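Long-range contacts in branched-chain amino acid aminotransferase (Thermoproteus uzoniensis, PDB 5CE8), which probably transfers the amino group of leucine, isoleucine and valine to 2-oxoglutarate, with pyridoxal 5'-phosphate as cofactor: residues D77-A82 and G121-V126; V107-K112 and S125-A130; S148-H153 and I186-E191; G192-G197 and K242-E247. One frame throughout, in Å; residues are numbered along the deposited sequence.

Interaction 1 of 4, residues D77-A82 and G121-V126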
loop_
_atom_site.group_PDB
_atom_site.type_symbol
_atom_site.label_atom_id
_atom_site.label_comp_id
_atom_site.label_asym_id
_atom_site.label_seq_id
_atom_site.Cartn_x
_atom_site.Cartn_y
_atom_site.Cartn_z
ATOM N N ASP A 77 29.077 -4.644 -14.600
ATOM C CA ASP A 77 30.483 -4.763 -14.261
ATOM C C ASP A 77 31.176 -3.681 -15.106
ATOM O O ASP A 77 31.290 -3.804 -16.328
ATOM C CB ASP A 77 30.973 -6.196 -14.546
ATOM C CG ASP A 77 32.500 -6.362 -14.472
ATOM O OD1 ASP A 77 33.214 -5.586 -13.834
ATOM O OD2 ASP A 77 32.988 -7.312 -15.108
ATOM N N VAL A 78 31.620 -2.618 -14.440
ATOM C CA VAL A 78 32.289 -1.498 -15.130
ATOM C C VAL A 78 33.796 -1.667 -14.969
ATOM O O VAL A 78 34.319 -1.523 -13.888
ATOM C CB VAL A 78 31.780 -0.160 -14.603
ATOM C CG1 VAL A 78 32.541 0.996 -15.246
ATOM C CG2 VAL A 78 30.298 -0.026 -14.904
ATOM N N PRO A 79 34.530 -1.966 -16.060
ATOM C CA PRO A 79 35.935 -2.284 -15.855
ATOM C C PRO A 79 36.866 -1.085 -15.784
ATOM O O PRO A 79 37.969 -1.154 -16.264
ATOM C CB PRO A 79 36.253 -3.156 -17.084
ATOM C CG PRO A 79 35.348 -2.637 -18.148
ATOM C CD PRO A 79 34.097 -2.214 -17.446
ATOM N N TYR A 80 36.427 0.013 -15.227
ATOM C CA TYR A 80 37.232 1.217 -15.103
ATOM C C TYR A 80 37.092 1.798 -13.739
ATOM O O TYR A 80 36.014 1.758 -13.141
ATOM C CB TYR A 80 36.740 2.258 -16.069
ATOM C CG TYR A 80 36.965 1.921 -17.508
ATOM C CD1 TYR A 80 38.248 2.031 -18.076
ATOM C CD2 TYR A 80 35.913 1.451 -18.316
ATOM C CE1 TYR A 80 38.444 1.736 -19.424
ATOM C CE2 TYR A 80 36.114 1.144 -19.637
ATOM C CZ TYR A 80 37.369 1.291 -20.200
ATOM O OH TYR A 80 37.579 0.955 -21.536
ATOM N N THR A 81 38.131 2.459 -13.264
ATOM C CA THR A 81 37.984 3.131 -11.959
ATOM C C THR A 81 37.442 4.547 -12.180
ATOM O O THR A 81 37.367 5.101 -13.300
ATOM C CB THR A 81 39.324 3.193 -11.272
ATOM O OG1 THR A 81 40.168 3.971 -12.132
ATOM C CG2 THR A 81 39.877 1.816 -11.095
ATOM N N ALA A 82 37.087 5.141 -11.075
ATOM C CA ALA A 82 36.629 6.522 -11.035
ATOM C C ALA A 82 37.658 7.432 -11.650
ATOM O O ALA A 82 37.345 8.369 -12.379
ATOM C CB ALA A 82 36.423 6.914 -9.592
ATOM N N GLY A 121 27.971 -11.567 -15.391
ATOM C CA GLY A 121 29.316 -11.786 -15.868
ATOM C C GLY A 121 29.707 -11.067 -17.155
ATOM O O GLY A 121 30.828 -11.183 -17.557
ATOM N N LEU A 122 28.787 -10.335 -17.778
ATOM C CA LEU A 122 29.073 -9.522 -18.948
ATOM C C LEU A 122 29.836 -8.317 -18.514
ATOM O O LEU A 122 29.795 -7.910 -17.351
ATOM C CB LEU A 122 27.798 -9.084 -19.682
ATOM C CG LEU A 122 26.960 -10.184 -20.242
ATOM C CD1 LEU A 122 25.575 -9.693 -20.619
ATOM C CD2 LEU A 122 27.694 -10.820 -21.418
ATOM N N GLN A 123 30.550 -7.716 -19.443
ATOM C CA GLN A 123 31.411 -6.644 -19.031
ATOM C C GLN A 123 30.911 -5.363 -19.725
ATOM O O GLN A 123 30.621 -5.375 -20.864
ATOM C CB GLN A 123 32.813 -7.053 -19.336
ATOM C CG GLN A 123 33.784 -5.927 -19.163
ATOM C CD GLN A 123 35.106 -6.433 -18.682
ATOM O OE1 GLN A 123 35.170 -7.040 -17.614
ATOM N NE2 GLN A 123 36.175 -6.167 -19.439
ATOM N N ALA A 124 30.697 -4.290 -19.006
ATOM C CA ALA A 124 30.164 -3.069 -19.654
ATOM C C ALA A 124 31.162 -2.358 -20.526
ATOM O O ALA A 124 32.373 -2.434 -20.257
ATOM C CB ALA A 124 29.730 -2.067 -18.576
ATOM N N SER A 125 30.635 -1.584 -21.491
ATOM C CA SER A 125 31.395 -0.522 -22.153
ATOM C C SER A 125 31.036 0.820 -21.519
ATOM O O SER A 125 29.956 0.965 -20.941
ATOM C CB SER A 125 31.094 -0.481 -23.637
ATOM O OG SER A 125 31.616 -1.587 -24.334
ATOM N N VAL A 126 31.935 1.798 -21.622
ATOM C CA VAL A 126 31.651 3.143 -21.210
ATOM C C VAL A 126 31.872 4.096 -22.388
ATOM O O VAL A 126 32.837 4.026 -23.089
ATOM C CB VAL A 126 32.390 3.602 -19.984
ATOM C CG1 VAL A 126 32.020 5.066 -19.670
ATOM C CG2 VAL A 126 32.049 2.713 -18.787
HETATM O O HOH W 1 27.980 -6.195 -16.679
#
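Asp77 and Ala124 meet through their backbones: the N-H of Ala124 donates to Asp77 O, 2.8 Å from Ala124 N, with 164° at the hydrogen. The small methyl of Ala124 lets the two chains come this close, and its CB lies 3.2 Å from the same Asp77 O. Two residues on, Pro79 brings CD to 3.3 Å from Ala124 O, and Pro79 CG lies 3.8 Å from Gln123 CG. Further in, the contact is apolar. Val126 CG2, set beside the backbone N because CG1 is anti to it (chi1 179°), touches Val78 CG1 at 4.0 Å and Tyr80 CD2 at 4.1 Å. In this way the connection between helices 60-74 and 82-95 is laid against the start of strand 125-132, in the antiparallel sheet of the N-terminal part of the class IV aminotransferase fold. A water bridges the other end, accepting from Asp77 N and donating to Leu122 O. Further out, Trp16 packs edge-to-face with Tyr80, Leu68 and Ala71 of helix 60-74 receive Val78, and Leu85 touches both Tyr80 and Val126. Thr81 is the N-cap of helix 82-95, a place where its short hydroxyl can take a backbone N-H.

Interaction 2 of 4, residues V107-K112 and S125-A130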
loop_
_atom_site.group_PDB
_atom_site.type_symbol
_atom_site.label_atom_id
_atom_site.label_comp_id
_atom_site.label_asym_id
_atom_site.label_seq_id
_atom_site.Cartn_x
_atom_site.Cartn_y
_atom_site.Cartn_z
ATOM N N VAL A 107 27.884 7.084 -20.173
ATOM C CA VAL A 107 26.938 6.075 -20.252
ATOM C C VAL A 107 27.630 4.722 -20.265
ATOM O O VAL A 107 28.526 4.494 -21.049
ATOM C CB VAL A 107 25.943 6.225 -21.390
ATOM C CG1 VAL A 107 26.575 6.366 -22.724
ATOM C CG2 VAL A 107 24.932 5.101 -21.361
ATOM N N ALA A 108 27.282 3.891 -19.298
ATOM C CA ALA A 108 27.731 2.522 -19.188
ATOM C C ALA A 108 26.627 1.516 -19.596
ATOM O O ALA A 108 25.526 1.477 -18.938
ATOM C CB ALA A 108 28.029 2.211 -17.744
ATOM N N TYR A 109 26.984 0.557 -20.455
ATOM C CA TYR A 109 25.986 -0.346 -21.122
ATOM C C TYR A 109 26.702 -1.540 -21.760
ATOM O O TYR A 109 27.908 -1.541 -21.896
ATOM C CB TYR A 109 25.230 0.440 -22.218
ATOM C CG TYR A 109 26.220 0.871 -23.242
ATOM C CD1 TYR A 109 26.971 2.015 -23.045
ATOM C CD2 TYR A 109 26.571 0.039 -24.278
ATOM C CE1 TYR A 109 27.977 2.412 -23.970
ATOM C CE2 TYR A 109 27.544 0.435 -25.209
ATOM C CZ TYR A 109 28.283 1.612 -25.047
ATOM O OH TYR A 109 29.349 1.967 -25.938
ATOM N N ILE A 110 25.941 -2.567 -22.149
ATOM C CA ILE A 110 26.499 -3.751 -22.667
ATOM C C ILE A 110 26.604 -3.636 -24.233
ATOM O O ILE A 110 25.614 -3.367 -24.884
ATOM C CB ILE A 110 25.683 -4.965 -22.198
ATOM C CG1 ILE A 110 25.952 -5.173 -20.702
ATOM C CG2 ILE A 110 26.050 -6.224 -23.020
ATOM C CD1 ILE A 110 24.915 -5.998 -19.978
ATOM N N SER A 111 27.818 -3.777 -24.779
ATOM C CA SER A 111 28.037 -3.664 -26.200
ATOM C C SER A 111 27.791 -5.044 -26.930
ATOM O O SER A 111 27.660 -5.070 -28.105
ATOM C CB SER A 111 29.448 -3.092 -26.445
ATOM O OG SER A 111 30.368 -4.040 -26.011
ATOM N N LYS A 112 27.708 -6.151 -26.208
ATOM C CA LYS A 112 27.378 -7.442 -26.795
ATOM C C LYS A 112 25.833 -7.596 -27.099
ATOM O O LYS A 112 25.002 -7.177 -26.337
ATOM C CB LYS A 112 27.878 -8.527 -25.835
ATOM C CG LYS A 112 27.643 -9.961 -26.287
ATOM C CD LYS A 112 27.729 -10.977 -25.149
ATOM C CE LYS A 112 26.544 -11.935 -25.220
ATOM N NZ LYS A 112 26.570 -13.095 -24.263
ATOM N N SER A 125 30.635 -1.584 -21.491
ATOM C CA SER A 125 31.395 -0.522 -22.153
ATOM C C SER A 125 31.036 0.820 -21.519
ATOM O O SER A 125 29.956 0.965 -20.941
ATOM C CB SER A 125 31.094 -0.481 -23.637
ATOM O OG SER A 125 31.616 -1.587 -24.334
ATOM N N VAL A 126 31.935 1.798 -21.622
ATOM C CA VAL A 126 31.651 3.143 -21.210
ATOM C C VAL A 126 31.872 4.096 -22.388
ATOM O O VAL A 126 32.837 4.026 -23.089
ATOM C CB VAL A 126 32.390 3.602 -19.984
ATOM C CG1 VAL A 126 32.020 5.066 -19.670
ATOM C CG2 VAL A 126 32.049 2.713 -18.787
ATOM N N ALA A 127 30.886 4.907 -22.684
ATOM C CA ALA A 127 31.058 6.021 -23.655
ATOM C C ALA A 127 30.824 7.308 -22.916
ATOM O O ALA A 127 29.933 7.385 -21.971
ATOM C CB ALA A 127 30.086 5.882 -24.805
ATOM N N ILE A 128 31.579 8.312 -23.312
ATOM C CA ILE A 128 31.559 9.630 -22.690
ATOM C C ILE A 128 31.610 10.664 -23.752
ATOM O O ILE A 128 32.592 10.805 -24.509
ATOM C CB ILE A 128 32.714 9.958 -21.783
ATOM C CG1 ILE A 128 32.753 9.097 -20.570
ATOM C CG2 ILE A 128 32.676 11.443 -21.353
ATOM C CD1 ILE A 128 34.142 8.975 -19.964
ATOM N N ALA A 129 30.526 11.398 -23.778
ATOM C CA ALA A 129 30.305 12.519 -24.681
ATOM C C ALA A 129 30.200 13.802 -23.902
ATOM O O ALA A 129 29.580 13.838 -22.787
ATOM C CB ALA A 129 29.022 12.322 -25.422
ATOM N N ALA A 130 30.759 14.836 -24.534
ATOM C CA ALA A 130 30.794 16.220 -24.052
ATOM C C ALA A 130 30.134 17.128 -25.073
ATOM O O ALA A 130 30.586 17.174 -26.203
ATOM C CB ALA A 130 32.230 16.638 -23.836
HETATM O O HOH W 2 30.339 -4.186 -23.307
#
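The phenol ring of Tyr109 lies across the neighbouring strand, with Ser125 O over one face and Ser125 CB making an off-centre CH-pi contact, 4.2 Å from the centroid of the Tyr109 ring and 29° off its normal. Val107 C lies at the ring's edge, in its plane. A chi1 of 63° sets Tyr109 CG between its own backbone N and carbonyl carbon; the ring consequently leans back along the strand, and Tyr109 CE1 comes 4.1 Å from Ala127 CB. Small residues at 125 and 127 suit this, since they leave the aromatic group room to lie down. Val107 completes the row by placing CG1 4.1 Å from Ala127 CB.

Under the side chains runs a regular antiparallel ladder between strands 102-109 and 125-132. Val107 with Ala127 and Tyr109 with Ser125 are hydrogen-bonded pairs; the shortest of their four bonds, Val107 N to Ala127 O, is 2.7 Å. Between them Ala108 and Val126 form a non-hydrogen-bonded pair, whose side chains lie on the other face of the sheet, towards Leu76 and Leu85. The face bearing Val107, Tyr109 and Ala127 packs on Val31 and Asn37 of the second subunit, so the ring lies at a subunit interface.

Beyond the Tyr109-Ser125 pair, a water accepts from Ser111 N and donates to Ser125 OG, 3.1 Å away. Ser125 OG also hydrogen-bonds to the Asp18 carboxylate. With water on one hand and carboxylate on the other, a small hydroxyl buried beside the ring has its polar needs met.

Interaction 3 of 4, residues S148-H153 and I186-E191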
loop_
_atom_site.group_PDB
_atom_site.type_symbol
_atom_site.label_atom_id
_atom_site.label_comp_id
_atom_site.label_asym_id
_atom_site.label_seq_id
_atom_site.Cartn_x
_atom_site.Cartn_y
_atom_site.Cartn_z
ATOM N N SER A 148 0.330 12.333 -12.507
ATOM C CA SER A 148 -0.482 11.140 -12.177
ATOM C C SER A 148 0.416 9.918 -11.914
ATOM O O SER A 148 -0.044 9.023 -11.273
ATOM C CB SER A 148 -1.446 10.724 -13.309
ATOM O OG SER A 148 -0.684 10.450 -14.539
ATOM N N TRP A 149 1.607 9.876 -12.541
ATOM C CA TRP A 149 2.626 8.892 -12.377
ATOM C C TRP A 149 3.377 8.978 -11.078
ATOM O O TRP A 149 3.902 9.974 -10.744
ATOM C CB TRP A 149 3.666 9.029 -13.541
ATOM C CG TRP A 149 3.026 8.734 -14.871
ATOM C CD1 TRP A 149 2.591 9.652 -15.743
ATOM C CD2 TRP A 149 2.755 7.466 -15.440
ATOM N NE1 TRP A 149 2.051 9.043 -16.798
ATOM C CE2 TRP A 149 2.066 7.688 -16.589
ATOM C CE3 TRP A 149 2.883 6.173 -15.003
ATOM C CZ2 TRP A 149 1.575 6.619 -17.416
ATOM C CZ3 TRP A 149 2.416 5.128 -15.779
ATOM C CH2 TRP A 149 1.755 5.371 -16.980
ATOM N N ARG A 150 3.428 7.907 -10.327
ATOM C CA ARG A 150 4.241 7.880 -9.149
ATOM C C ARG A 150 5.667 7.471 -9.484
ATOM O O ARG A 150 5.862 6.721 -10.425
ATOM C CB ARG A 150 3.668 6.889 -8.141
ATOM C CG ARG A 150 2.236 7.168 -7.748
ATOM C CD ARG A 150 2.125 8.519 -6.996
ATOM N NE ARG A 150 0.827 8.778 -6.345
ATOM C CZ ARG A 150 -0.107 9.684 -6.735
ATOM N NH1 ARG A 150 0.011 10.445 -7.830
ATOM N NH2 ARG A 150 -1.223 9.845 -5.983
ATOM N N ARG A 151 6.623 7.976 -8.711
ATOM C CA ARG A 151 8.009 7.514 -8.780
ATOM C C ARG A 151 8.136 5.994 -8.610
ATOM O O ARG A 151 7.559 5.391 -7.710
ATOM C CB ARG A 151 8.855 8.235 -7.717
ATOM C CG ARG A 151 10.327 7.975 -7.646
ATOM C CD ARG A 151 11.271 8.596 -8.718
ATOM N NE ARG A 151 12.633 8.454 -8.185
ATOM C CZ ARG A 151 13.761 8.134 -8.860
ATOM N NH1 ARG A 151 13.783 8.024 -10.171
ATOM N NH2 ARG A 151 14.911 7.968 -8.186
ATOM N N VAL A 152 8.972 5.391 -9.404
ATOM C CA VAL A 152 9.061 3.950 -9.393
ATOM C C VAL A 152 9.631 3.643 -7.961
ATOM O O VAL A 152 10.454 4.433 -7.436
ATOM C CB VAL A 152 9.848 3.362 -10.615
ATOM C CG1 VAL A 152 11.234 3.798 -10.748
ATOM C CG2 VAL A 152 9.888 1.862 -10.538
ATOM N N HIS A 153 9.200 2.551 -7.354
ATOM C CA HIS A 153 9.420 2.240 -5.951
ATOM C C HIS A 153 10.665 1.338 -5.760
ATOM O O HIS A 153 10.977 0.509 -6.621
ATOM C CB HIS A 153 8.176 1.566 -5.395
ATOM C CG HIS A 153 8.135 1.518 -3.885
ATOM N ND1 HIS A 153 8.472 0.399 -3.166
ATOM C CD2 HIS A 153 7.830 2.476 -2.967
ATOM C CE1 HIS A 153 8.402 0.666 -1.883
ATOM N NE2 HIS A 153 7.980 1.918 -1.736
ATOM N N ILE A 186 6.327 17.168 -10.958
ATOM C CA ILE A 186 6.691 16.713 -9.594
ATOM C C ILE A 186 6.077 15.364 -9.443
ATOM O O ILE A 186 4.931 15.210 -9.708
ATOM C CB ILE A 186 6.200 17.688 -8.443
ATOM C CG1 ILE A 186 7.185 18.869 -8.288
ATOM C CG2 ILE A 186 6.260 17.036 -7.058
ATOM C CD1 ILE A 186 6.517 20.108 -7.940
ATOM N N MET A 187 6.800 14.418 -8.813
ATOM C CA MET A 187 6.326 13.100 -8.656
ATOM C C MET A 187 6.263 12.762 -7.175
ATOM O O MET A 187 7.251 13.026 -6.414
ATOM C CB MET A 187 7.316 12.081 -9.307
ATOM C CG MET A 187 7.110 11.914 -10.816
ATOM S SD MET A 187 8.022 10.480 -11.506
ATOM C CE MET A 187 9.453 11.374 -11.553
ATOM N N LEU A 188 5.121 12.240 -6.778
ATOM C CA LEU A 188 4.900 11.635 -5.465
ATOM C C LEU A 188 5.478 10.221 -5.472
ATOM O O LEU A 188 5.463 9.554 -6.495
ATOM C CB LEU A 188 3.457 11.568 -5.157
ATOM C CG LEU A 188 2.689 12.867 -5.147
ATOM C CD1 LEU A 188 1.294 12.776 -4.527
ATOM C CD2 LEU A 188 3.497 13.936 -4.380
ATOM N N ASN A 189 6.000 9.752 -4.343
ATOM C CA ASN A 189 6.333 8.327 -4.176
ATOM C C ASN A 189 5.062 7.410 -3.895
ATOM O O ASN A 189 3.920 7.918 -3.870
ATOM C CB ASN A 189 7.449 8.134 -3.166
ATOM C CG ASN A 189 7.010 8.385 -1.715
ATOM O OD1 ASN A 189 5.858 8.832 -1.445
ATOM N ND2 ASN A 189 7.984 8.316 -0.814
ATOM N N ALA A 190 5.234 6.087 -3.709
ATOM C CA ALA A 190 4.059 5.183 -3.612
ATOM C C ALA A 190 3.259 5.516 -2.344
ATOM O O ALA A 190 2.102 5.241 -2.232
ATOM C CB ALA A 190 4.467 3.783 -3.497
ATOM N N GLU A 191 3.919 6.100 -1.384
ATOM C CA GLU A 191 3.358 6.391 -0.061
ATOM C C GLU A 191 2.760 7.799 -0.077
ATOM O O GLU A 191 2.247 8.275 0.942
ATOM C CB GLU A 191 4.443 6.272 1.028
ATOM C CG GLU A 191 5.015 4.830 1.227
ATOM C CD GLU A 191 6.190 4.450 0.322
ATOM O OE1 GLU A 191 6.609 5.302 -0.501
ATOM O OE2 GLU A 191 6.727 3.246 0.432
HETATM O O HOH W 3 3.052 11.604 -8.553
HETATM O O HOH W 4 7.516 5.230 -4.919
#
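Arg150 and Leu188 lie side by side where the loop following strand 142-146 passes the end of strand 184-188, strands 142-146 and 184-188 being parallel neighbours in the mixed sheet of this class IV aminotransferase. This is the compact part of the contact. Leu188 CD1 sits 4.0 Å above the centre of the Arg150 guanidinium, an apolar lid that leaves the N-H groups at the edges available; Arg150 NH2 hydrogen-bonds to Ser148 O of the third subunit. A bend at chi2 (-65°) brings the Arg150 chain over Leu188. Alongside, Arg151 N donates to Leu188 O at 3.0 Å, and a water set among these residues joins Trp149 O to Leu188 N. The unbranched Met187 chain reaches along the loop, its SD 4.0 Å from Arg151 CA. Arg151 itself turns away into the pyridoxal phosphate pocket, where it touches the cofactor, and its NE is held by Gly218 O.

In the looser part, water links Arg151 O to Ala190 N. Exposed Ala190 adds its methyl, 3.6 Å from His153 CD2. Beyond it, His153 ND1 bonds to Ser155, leaving the opposite nitrogen for Glu191. His153 NE2 donates to the syn side of Glu191 OE2 at 2.8 Å, 24° out of the carboxylate plane, with the ring and carboxylate planes 44° apart.

Interaction 4 of 4, residues G192-G197 and K242-E247. With PLP (pyridoxal-5'-phosphate), chain D.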
loop_
_atom_site.group_PDB
_atom_site.type_symbol
_atom_site.label_atom_id
_atom_site.label_comp_id
_atom_site.label_asym_id
_atom_site.label_seq_id
_atom_site.Cartn_x
_atom_site.Cartn_y
_atom_site.Cartn_z
ATOM N N GLY A 192 2.865 8.482 -1.191
ATOM C CA GLY A 192 2.180 9.751 -1.392
ATOM C C GLY A 192 2.933 11.021 -1.062
ATOM O O GLY A 192 2.345 12.055 -1.054
ATOM N N LYS A 193 4.248 10.918 -0.799
ATOM C CA LYS A 193 5.098 12.013 -0.390
ATOM C C LYS A 193 5.804 12.498 -1.634
ATOM O O LYS A 193 6.188 11.649 -2.455
ATOM C CB LYS A 193 6.213 11.627 0.533
ATOM C CG LYS A 193 5.847 10.873 1.787
ATOM C CD LYS A 193 4.775 11.564 2.650
ATOM C CE LYS A 193 4.472 10.629 3.841
ATOM N NZ LYS A 193 3.644 9.475 3.359
ATOM N N VAL A 194 5.982 13.826 -1.740
ATOM C CA VAL A 194 6.762 14.466 -2.871
ATOM C C VAL A 194 8.196 13.922 -2.867
ATOM O O VAL A 194 8.905 13.938 -1.848
ATOM C CB VAL A 194 6.773 16.018 -2.698
ATOM C CG1 VAL A 194 7.671 16.762 -3.733
ATOM C CG2 VAL A 194 5.392 16.578 -2.808
ATOM N N VAL A 195 8.705 13.478 -4.001
ATOM C CA VAL A 195 10.095 13.094 -4.002
ATOM C C VAL A 195 11.033 13.764 -5.040
ATOM O O VAL A 195 12.170 14.061 -4.707
ATOM C CB VAL A 195 10.294 11.585 -3.991
ATOM C CG1 VAL A 195 9.981 11.044 -2.619
ATOM C CG2 VAL A 195 9.440 10.885 -5.028
ATOM N N GLU A 196 10.589 13.946 -6.236
ATOM C CA GLU A 196 11.518 14.218 -7.388
ATOM C C GLU A 196 10.813 15.095 -8.411
ATOM O O GLU A 196 9.588 15.078 -8.464
ATOM C CB GLU A 196 11.862 12.921 -8.006
ATOM C CG GLU A 196 12.914 12.047 -7.363
ATOM C CD GLU A 196 14.309 12.457 -7.655
ATOM O OE1 GLU A 196 14.536 13.247 -8.565
ATOM O OE2 GLU A 196 15.210 11.974 -6.997
ATOM N N GLY A 197 11.556 15.824 -9.257
ATOM C CA GLY A 197 11.037 16.259 -10.510
ATOM C C GLY A 197 11.322 15.085 -11.441
ATOM O O GLY A 197 11.929 14.076 -11.058
ATOM N N LYS A 242 13.401 15.694 5.489
ATOM C CA LYS A 242 12.138 15.177 6.034
ATOM C C LYS A 242 11.131 14.975 4.861
ATOM O O LYS A 242 11.110 15.744 3.865
ATOM C CB LYS A 242 11.723 16.241 7.036
ATOM C CG LYS A 242 10.551 16.109 7.946
ATOM N N SER A 243 10.223 14.022 5.004
ATOM C CA SER A 243 9.237 13.843 3.965
ATOM C C SER A 243 8.412 15.092 3.760
ATOM O O SER A 243 8.162 15.834 4.762
ATOM C CB SER A 243 8.352 12.675 4.266
ATOM O OG SER A 243 9.176 11.551 4.366
ATOM N N ILE A 244 8.126 15.388 2.487
ATOM C CA ILE A 244 7.329 16.532 2.102
ATOM C C ILE A 244 5.949 16.111 1.597
ATOM O O ILE A 244 5.898 15.352 0.725
ATOM C CB ILE A 244 8.088 17.327 0.994
ATOM C CG1 ILE A 244 9.230 18.073 1.680
ATOM C CG2 ILE A 244 7.179 18.392 0.395
ATOM C CD1 ILE A 244 10.173 18.704 0.717
ATOM N N THR A 245 4.832 16.689 2.080
ATOM C CA THR A 245 3.568 16.397 1.434
ATOM C C THR A 245 3.256 17.429 0.304
ATOM O O THR A 245 3.811 18.480 0.238
ATOM C CB THR A 245 2.452 16.461 2.426
ATOM O OG1 THR A 245 2.443 17.769 2.943
ATOM C CG2 THR A 245 2.710 15.500 3.543
ATOM N N ARG A 246 2.304 17.079 -0.521
ATOM C CA ARG A 246 1.699 17.989 -1.388
ATOM C C ARG A 246 1.184 19.325 -0.727
ATOM O O ARG A 246 1.479 20.360 -1.219
ATOM C CB ARG A 246 0.647 17.223 -2.075
ATOM C CG ARG A 246 -0.361 17.933 -2.946
ATOM C CD ARG A 246 -1.298 16.765 -3.342
ATOM N NE ARG A 246 -1.642 17.124 -4.615
ATOM C CZ ARG A 246 -1.784 16.393 -5.677
ATOM N NH1 ARG A 246 -1.935 15.061 -5.689
ATOM N NH2 ARG A 246 -1.942 17.183 -6.725
ATOM N N GLU A 247 0.465 19.222 0.372
ATOM C CA GLU A 247 0.075 20.368 1.217
ATOM C C GLU A 247 1.203 21.328 1.625
ATOM O O GLU A 247 1.045 22.519 1.500
ATOM C CB GLU A 247 -0.767 19.931 2.459
ATOM C CG GLU A 247 -1.978 19.037 2.061
ATOM C CD GLU A 247 -1.653 17.630 2.301
ATOM O OE1 GLU A 247 -0.929 17.053 1.446
ATOM O OE2 GLU A 247 -2.080 17.160 3.355
HETATM N N1 PLP D . 16.829 13.173 -9.642
HETATM C C2 PLP D . 16.905 12.134 -10.468
HETATM C C2A PLP D . 15.748 11.195 -10.632
HETATM C C3 PLP D . 18.075 11.934 -11.312
HETATM O O3 PLP D . 18.095 10.896 -12.240
HETATM C C4 PLP D . 19.206 12.892 -11.179
HETATM C C4A PLP D . 20.483 12.776 -11.986
HETATM C C5 PLP D . 19.007 13.991 -10.191
HETATM C C6 PLP D . 17.778 14.044 -9.475
HETATM C C5A PLP D . 19.982 15.106 -9.942
HETATM O O4P PLP D . 21.236 14.639 -9.598
HETATM P P PLP D . 22.484 15.577 -9.822
HETATM O O1P PLP D . 22.579 15.985 -11.332
HETATM O O2P PLP D . 22.386 16.652 -8.826
HETATM O O3P PLP D . 23.727 14.763 -9.596
HETATM O O HOH W 5 0.787 14.327 -0.741
HETATM O O HOH W 6 9.226 13.228 0.786
#
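Val194 meets Ile244 through both backbone and side chain. Its N-H bonds to Ile244 O at 2.9 Å, with an angle of 145° at the hydrogen. From Val194 CB, 3.9 Å from Ile244 CG2, the side chain forks. Val194 CG2 passes over the backbone beyond Ile244, 3.9 Å from Thr245 C and equally near Arg246 N, while CG1, anti to the backbone N (chi1 174°), is directed to Ile186 on strand 184-188. A beta-branched residue suits this place because its two methyls serve two neighbours at once. Next to it, Lys193 lays its methylenes on Ser243, CG being 4.0 Å from Ser243 CB, and bends its ammonium back to Glu191 O.

Two waters complete the seam: one runs from Val194 O to Ile244 N, the other from Gly192 O to Arg246 N at the start of helix 246-250. Thr245 is the N-cap of that helix. Gly192 has a positive phi (93°), a backbone shape that glycine, with no side chain, adopts readily. Val195 and Glu196 both face Met187, a classic beta bulge. From the bulge, Glu196 extends OE1 to a short 2.5 Å from the cofactor's pyridine N1, consistent with the acidic partner of the ring nitrogen familiar in fold type IV pyridoxal phosphate enzymes.

How the interactions relate
The four contacts fall into two well-separated pairs. Interactions 1 and 2, with centres 9 Å apart, share Ser125 and Val126 of strand 125-132, and Val78 CG2 lies 4.3 Å from Ala108 CB. Interactions 3 and 4 are also 9 Å apart and are joined by adjacent antiparallel strands: Met187 O is 2.9 Å from Val195 N, and Leu188 CD2 packs on Val194 CG2. Between the pairs, centres are about 29 to 35 Å apart. They differ in their relation to the cofactor: Arg151 of interaction 3 and Glu196 of interaction 4 line its pocket, whereas the side chain of Val107 in interaction 2 stays about 13 Å from it.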